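2-dehydropantoate 2-reductase (Porphyromonas gingivalis, PDB 2QYT) probably catalyses the NADPH-dependent reduction of ketopantoate to pantoate, the second step of the route from 3-methyl-2-oxobutanoate towards pantothenate. Local coordinates at residues A[115-119]-A[120-124]; A[146-149]-A[150-153]; A[217-220]-A[221-225]. All coordinates share one frame; numbering follows the deposited sequence.

Interaction 1: A[115-119]-A[120-124]; sequences PLLNG and ADIAE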
# COMPACT_ATOMS: atom_id res chain seq x y z
N PRO A 115 -4.96 1.14 4.66
CA PRO A 115 -4.79 0.51 3.37
C PRO A 115 -3.37 0.76 2.87
O PRO A 115 -2.91 1.92 2.83
CB PRO A 115 -5.83 1.23 2.47
CG PRO A 115 -6.55 2.22 3.36
CD PRO A 115 -5.67 2.43 4.55
N LEU A 116 -2.65 -0.29 2.52
CA LEU A 116 -1.29 -0.12 2.03
C LEU A 116 -1.17 -0.31 0.50
O LEU A 116 -0.06 -0.29 -0.06
CB LEU A 116 -0.31 -1.00 2.83
CG LEU A 116 -0.36 -0.78 4.37
CD1 LEU A 116 0.42 -1.86 5.10
CD2 LEU A 116 0.10 0.68 4.77
N LEU A 117 -2.31 -0.42 -0.16
CA LEU A 117 -2.45 -0.70 -1.60
C LEU A 117 -2.11 0.53 -2.45
O LEU A 117 -2.25 1.67 -2.00
CB LEU A 117 -3.92 -1.09 -1.93
CG LEU A 117 -4.76 -2.04 -1.05
CD1 LEU A 117 -4.89 -1.44 0.34
CD2 LEU A 117 -6.17 -2.33 -1.63
N ASN A 118 -1.73 0.29 -3.71
CA ASN A 118 -1.50 1.37 -4.66
C ASN A 118 -2.82 1.95 -5.10
O ASN A 118 -3.85 1.29 -5.03
CB ASN A 118 -0.69 0.86 -5.83
CG ASN A 118 0.80 0.76 -5.50
OD1 ASN A 118 1.40 1.68 -4.91
ND2 ASN A 118 1.41 -0.35 -5.90
N GLY A 119 -2.81 3.21 -5.51
CA GLY A 119 -4.04 3.88 -5.94
C GLY A 119 -4.01 5.28 -5.39
O GLY A 119 -3.30 5.53 -4.40
N ALA A 120 -4.75 6.18 -6.02
CA ALA A 120 -4.75 7.59 -5.67
C ALA A 120 -5.60 7.89 -4.43
O ALA A 120 -5.29 8.80 -3.67
CB ALA A 120 -5.24 8.41 -6.84
N ASP A 121 -6.62 7.08 -4.21
CA ASP A 121 -7.71 7.48 -3.34
C ASP A 121 -8.33 6.32 -2.57
O ASP A 121 -9.54 6.34 -2.33
CB ASP A 121 -8.79 8.15 -4.20
CG ASP A 121 -9.43 7.19 -5.17
OD1 ASP A 121 -8.90 6.07 -5.36
OD2 ASP A 121 -10.47 7.54 -5.75
N ILE A 122 -7.53 5.32 -2.21
CA ILE A 122 -8.00 4.13 -1.54
C ILE A 122 -8.65 4.49 -0.19
O ILE A 122 -9.72 3.98 0.12
CB ILE A 122 -6.89 3.08 -1.28
CG1 ILE A 122 -6.16 2.67 -2.56
CG2 ILE A 122 -7.51 1.85 -0.56
CD1 ILE A 122 -7.05 1.97 -3.61
N ALA A 123 -7.99 5.38 0.57
CA ALA A 123 -8.51 5.82 1.87
C ALA A 123 -9.85 6.57 1.74
O ALA A 123 -10.75 6.37 2.53
CB ALA A 123 -7.47 6.71 2.57
N GLU A 124 -9.96 7.43 0.75
CA GLU A 124 -11.21 8.11 0.50
C GLU A 124 -12.35 7.12 0.23
O GLU A 124 -13.46 7.27 0.76
CB GLU A 124 -11.08 9.08 -0.67
CG GLU A 124 -10.35 10.38 -0.32
CD GLU A 124 -8.84 10.22 -0.22
OE1 GLU A 124 -8.22 11.09 0.42
OE2 GLU A 124 -8.27 9.23 -0.76
O HOH W 1 -4.14 5.02 -2.05

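Interaction 2: A[146-149]-A[150-153]; sequences KSAP and GLIT. With SO4 (sulfate ion), chain B; SO4 (sulfate ion), chain C.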
# COMPACT_ATOMS: atom_id res chain seq x y z
N LYS A 146 4.32 -12.82 -2.89
CA LYS A 146 4.06 -14.16 -2.37
C LYS A 146 4.52 -15.08 -3.47
O LYS A 146 3.94 -15.04 -4.55
CB LYS A 146 2.58 -14.40 -2.09
CG LYS A 146 2.32 -15.85 -1.73
CD LYS A 146 0.88 -16.05 -1.35
CE LYS A 146 0.05 -16.45 -2.52
NZ LYS A 146 -1.24 -15.74 -2.35
N SER A 147 5.58 -15.88 -3.24
CA SER A 147 6.11 -16.66 -4.37
C SER A 147 5.75 -18.16 -4.33
O SER A 147 6.04 -18.88 -5.27
CB SER A 147 7.64 -16.48 -4.50
OG SER A 147 8.28 -16.93 -3.31
N ALA A 148 5.15 -18.61 -3.23
CA ALA A 148 4.71 -20.01 -3.09
C ALA A 148 3.72 -20.06 -1.90
O ALA A 148 3.68 -19.14 -1.09
CB ALA A 148 5.89 -20.97 -2.87
N PRO A 149 2.85 -21.09 -1.86
CA PRO A 149 2.03 -21.19 -0.68
C PRO A 149 2.91 -21.10 0.58
O PRO A 149 3.88 -21.83 0.71
CB PRO A 149 1.38 -22.56 -0.84
CG PRO A 149 1.23 -22.70 -2.33
CD PRO A 149 2.51 -22.13 -2.86
N GLY A 150 2.60 -20.16 1.46
CA GLY A 150 3.35 -19.98 2.70
C GLY A 150 4.69 -19.29 2.61
O GLY A 150 5.47 -19.33 3.58
N LEU A 151 4.98 -18.65 1.47
CA LEU A 151 6.32 -18.08 1.28
C LEU A 151 6.28 -16.70 0.66
O LEU A 151 5.67 -16.51 -0.39
CB LEU A 151 7.20 -19.01 0.40
CG LEU A 151 8.64 -18.52 0.09
CD1 LEU A 151 9.54 -18.55 1.37
CD2 LEU A 151 9.34 -19.26 -1.09
N ILE A 152 6.94 -15.76 1.31
CA ILE A 152 7.17 -14.43 0.77
C ILE A 152 8.65 -14.31 0.38
O ILE A 152 9.56 -14.71 1.15
CB ILE A 152 6.85 -13.29 1.81
CG1 ILE A 152 5.46 -13.50 2.45
CG2 ILE A 152 6.90 -11.94 1.18
CD1 ILE A 152 4.31 -13.72 1.39
N THR A 153 8.88 -13.75 -0.80
CA THR A 153 10.22 -13.45 -1.24
C THR A 153 10.35 -11.93 -1.45
O THR A 153 9.49 -11.32 -2.10
CB THR A 153 10.50 -14.13 -2.59
OG1 THR A 153 10.33 -15.55 -2.40
CG2 THR A 153 11.93 -13.82 -3.12
S SO4 B . 1.84 -10.36 -4.31
O1 SO4 B . 2.65 -9.37 -3.63
O2 SO4 B . 2.18 -10.23 -5.73
O3 SO4 B . 2.10 -11.71 -3.84
O4 SO4 B . 0.44 -10.07 -4.09
S SO4 C . -3.95 -14.56 0.88
O1 SO4 C . -3.08 -14.05 1.92
O2 SO4 C . -3.22 -14.40 -0.38
O3 SO4 C . -4.25 -15.98 1.07
O4 SO4 C . -5.17 -13.73 0.89

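Interaction 3: A[217-220]-A[221-225]; sequences KPIG and SILTE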
# COMPACT_ATOMS: atom_id res chain seq x y z
N LYS A 217 8.01 -1.71 -23.33
CA LYS A 217 9.45 -1.47 -23.20
C LYS A 217 9.82 -1.25 -21.73
O LYS A 217 8.96 -0.83 -20.95
CB LYS A 217 9.82 -0.24 -24.03
CG LYS A 217 11.20 -0.29 -24.67
CD LYS A 217 11.24 0.45 -26.00
CE LYS A 217 11.30 1.97 -25.84
NZ LYS A 217 11.42 2.65 -27.16
N PRO A 218 11.08 -1.54 -21.34
CA PRO A 218 11.47 -1.18 -19.96
C PRO A 218 11.71 0.33 -19.84
O PRO A 218 11.94 1.00 -20.85
CB PRO A 218 12.77 -1.97 -19.73
CG PRO A 218 12.95 -2.85 -20.96
CD PRO A 218 12.18 -2.21 -22.06
N ILE A 219 11.64 0.84 -18.61
CA ILE A 219 11.68 2.29 -18.34
C ILE A 219 12.96 3.00 -18.81
O ILE A 219 12.90 4.13 -19.31
CB ILE A 219 11.41 2.59 -16.83
CG1 ILE A 219 11.32 4.09 -16.56
CG2 ILE A 219 12.48 1.93 -15.94
CD1 ILE A 219 10.00 4.73 -16.90
N GLY A 220 14.10 2.34 -18.65
CA GLY A 220 15.39 2.88 -19.07
C GLY A 220 15.50 3.02 -20.57
O GLY A 220 16.34 3.77 -21.07
N SER A 221 14.67 2.27 -21.29
CA SER A 221 14.59 2.36 -22.75
C SER A 221 13.55 3.41 -23.14
O SER A 221 13.56 3.93 -24.25
CB SER A 221 14.24 0.99 -23.34
OG SER A 221 14.40 0.98 -24.75
N ILE A 222 12.66 3.70 -22.20
CA ILE A 222 11.66 4.75 -22.33
C ILE A 222 12.34 6.12 -22.12
O ILE A 222 12.02 7.08 -22.82
CB ILE A 222 10.48 4.54 -21.31
CG1 ILE A 222 9.69 3.28 -21.64
CG2 ILE A 222 9.54 5.72 -21.26
CD1 ILE A 222 9.16 3.25 -23.04
N LEU A 223 13.27 6.18 -21.16
CA LEU A 223 14.03 7.39 -20.90
C LEU A 223 14.78 7.89 -22.12
O LEU A 223 14.73 9.08 -22.43
CB LEU A 223 15.06 7.17 -19.78
CG LEU A 223 14.75 7.46 -18.31
CD1 LEU A 223 13.74 8.59 -18.12
CD2 LEU A 223 14.30 6.21 -17.59
N THR A 224 15.48 6.98 -22.79
CA THR A 224 16.37 7.33 -23.88
C THR A 224 15.60 7.69 -25.15
O THR A 224 15.92 8.67 -25.81
CB THR A 224 17.38 6.19 -24.19
OG1 THR A 224 16.69 4.93 -24.22
CG2 THR A 224 18.50 6.15 -23.13
N GLU A 225 14.57 6.91 -25.47
CA GLU A 225 13.88 7.04 -26.75
C GLU A 225 12.56 7.79 -26.68
O GLU A 225 12.09 8.30 -27.69
CB GLU A 225 13.69 5.67 -27.40
CG GLU A 225 14.87 5.21 -28.25
CD GLU A 225 15.06 3.70 -28.25
OE1 GLU A 225 15.50 3.17 -29.30
OE2 GLU A 225 14.80 3.03 -27.22

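Interaction 1: A[115-119]-A[120-124]
Pro115 and Ile122 meet where the chain folds back after strand 111-115. Pro115, where that strand ends, offers the CB corner of its ring to the CG2 methyl of Ile122, with CB and CG2 3.5 Å apart, and the two side chains slide past each other in opposite directions. Beyond it the loop runs beside strand 86-89, and Leu117 brings its CD1 methyl to the same CG2 branch of Ile122, 4.3 Å away, so that CG2 has a leucine as well as the proline ring beside it. Next, Asn118 meets Ile122 through its backbone: Asn118 O lies 3.6 Å from Ile122 CD1, while its amide OD1 accepts a bond from Lys201 in helix 194-215. Ile122 serves both sets of neighbours because its chi1 of -56° sets CG2 anti to the backbone N and swings CG1 beside that N, so that CG1 and CD1 run alongside Asn118 O. Gly119 turns the chain with a phi of 139°, and its CA lies 4.2 Å from Ile122 CG1. A water donates to Gly119 O, 2.5 Å away, and the same water accepts a weak bond from Ile122 N at 3.4 Å, serving an amide in the first turn of the helix. Asp121 holds the N-cap position without a capping bond from its side chain. The whole is a strand-loop-helix connection, leading from an edge strand of the parallel Rossmann-type sheet into helix 122-126.

Interaction 2: A[146-149]-A[150-153]
Ser147 and Thr153 face each other across a beta hairpin, and their hydroxyls share a hydrogen bond of 2.6 Å between Ser147 OG and Thr153 OG1, in which either may be the donor. A chi1 of 61° puts Ser147 OG between its own backbone N and carbonyl carbon, from where it also lies 3.4 Å from the CD2 methyl of Leu151. Two backbone bonds close the hairpin. Ser147 N donates to Leu151 O at 2.9 Å, with an angle of 144° at the hydrogen, and Leu151 N returns the bond to Ala148 O, also at 2.9 Å. Ser147 and Ala148 thus both stand against Leu151, a classic beta bulge that shifts the register by one residue, while a type II turn from Ala148 to Leu151 reverses the chain. At its tip Gly150 N is satisfied by His48 ND1, and backbone bonds join Gly150 and Ile152 to Arg59, and Ile152 to Val61, in strand 58-61. Apolar contact fills in beside these bonds: Lys146 CB rests 3.9 Å from Ile152 CD1. Lys146 also leads outward to two sulfates, probably from the crystallisation liquor. Its backbone N gives a nearly straight bond (164°) to O3 of the sulfate in chain B at 2.7 Å, and its NZ makes a weak one to O2 of the sulfate in chain C at 3.1 Å. Between them the sulfates are also held by the backbone amides of Leu16, Gly18 and Arg45. The anions are therefore gripped mainly by amide N-H groups, with one lysine ammonium adding its charge, which would be consistent with a phosphate-binding region of a Rossmann-type fold.

Interaction 3: A[217-220]-A[221-225]
The carboxylate of Glu225 is the flat group on which the side-chain chemistry turns, and Lys217 and Ser221 both reach it at OE2 but from different directions. The ammonium of Lys217 stands over one face, almost straight above OE2, with NZ and OE2 3.4 Å apart, a salt bridge whose hydrogen bond is weak. Ser221 OG comes in close to the carboxylate plane instead and adds another weak bond to Glu225 OE2 at 3.2 Å. Lysine and glutamate side chains cross at about a right angle. To get there the Lys217 chain runs over the serine, CG, CD and CE each passing close to Ser221 OG, and bends at chi2 and chi3 (78°) carry NZ on to the carboxylate; Lys217 CB meanwhile meets Ile222 CD1 at 3.7 Å. Among the flat peptide groups, the carbonyl O of Pro218 takes a bond from Ser221 N at 3.0 Å, together with a weaker one from Ile222 N. Leu223 N donates to Ile219 O at 2.8 Å, giving the first well-formed helical bond. Ile219 and Leu223 also touch through CG1 and CD2, 3.8 Å apart, on the side of the helix away from the lysine. Ile222 and Leu223 continue the apolar side onto Leu230 of helix 227-244. The chemistry is thus divided: backbone bonds starting in the three- and four-residue spacings of a helix opening carry the turn, whereas the ion pair over it, long and made over a carboxylate face, is probably a loose tether that shares its oxygen with a serine.

The three contacts are local and come in numerical order along the chain. Interactions 1 and 2 belong to the N-terminal, NADP-binding-type family region: the first leaves an edge strand of the parallel sheet, the second is a hairpin in the separate mixed sheet, and helix 122-126 is followed directly by strand 137-148. Their centres stand 24 Å apart, with about 13 Å between nearest atoms. Interaction 3 lies in the C-terminal helical region, its centre 28 Å from interaction 1 and 31 Å from interaction 2. Interaction 1 reaches that region through Lys201 and Tyr289, so it lies where the two parts meet, probably beside the interdomain cleft in which ketopantoate reductases place their active site.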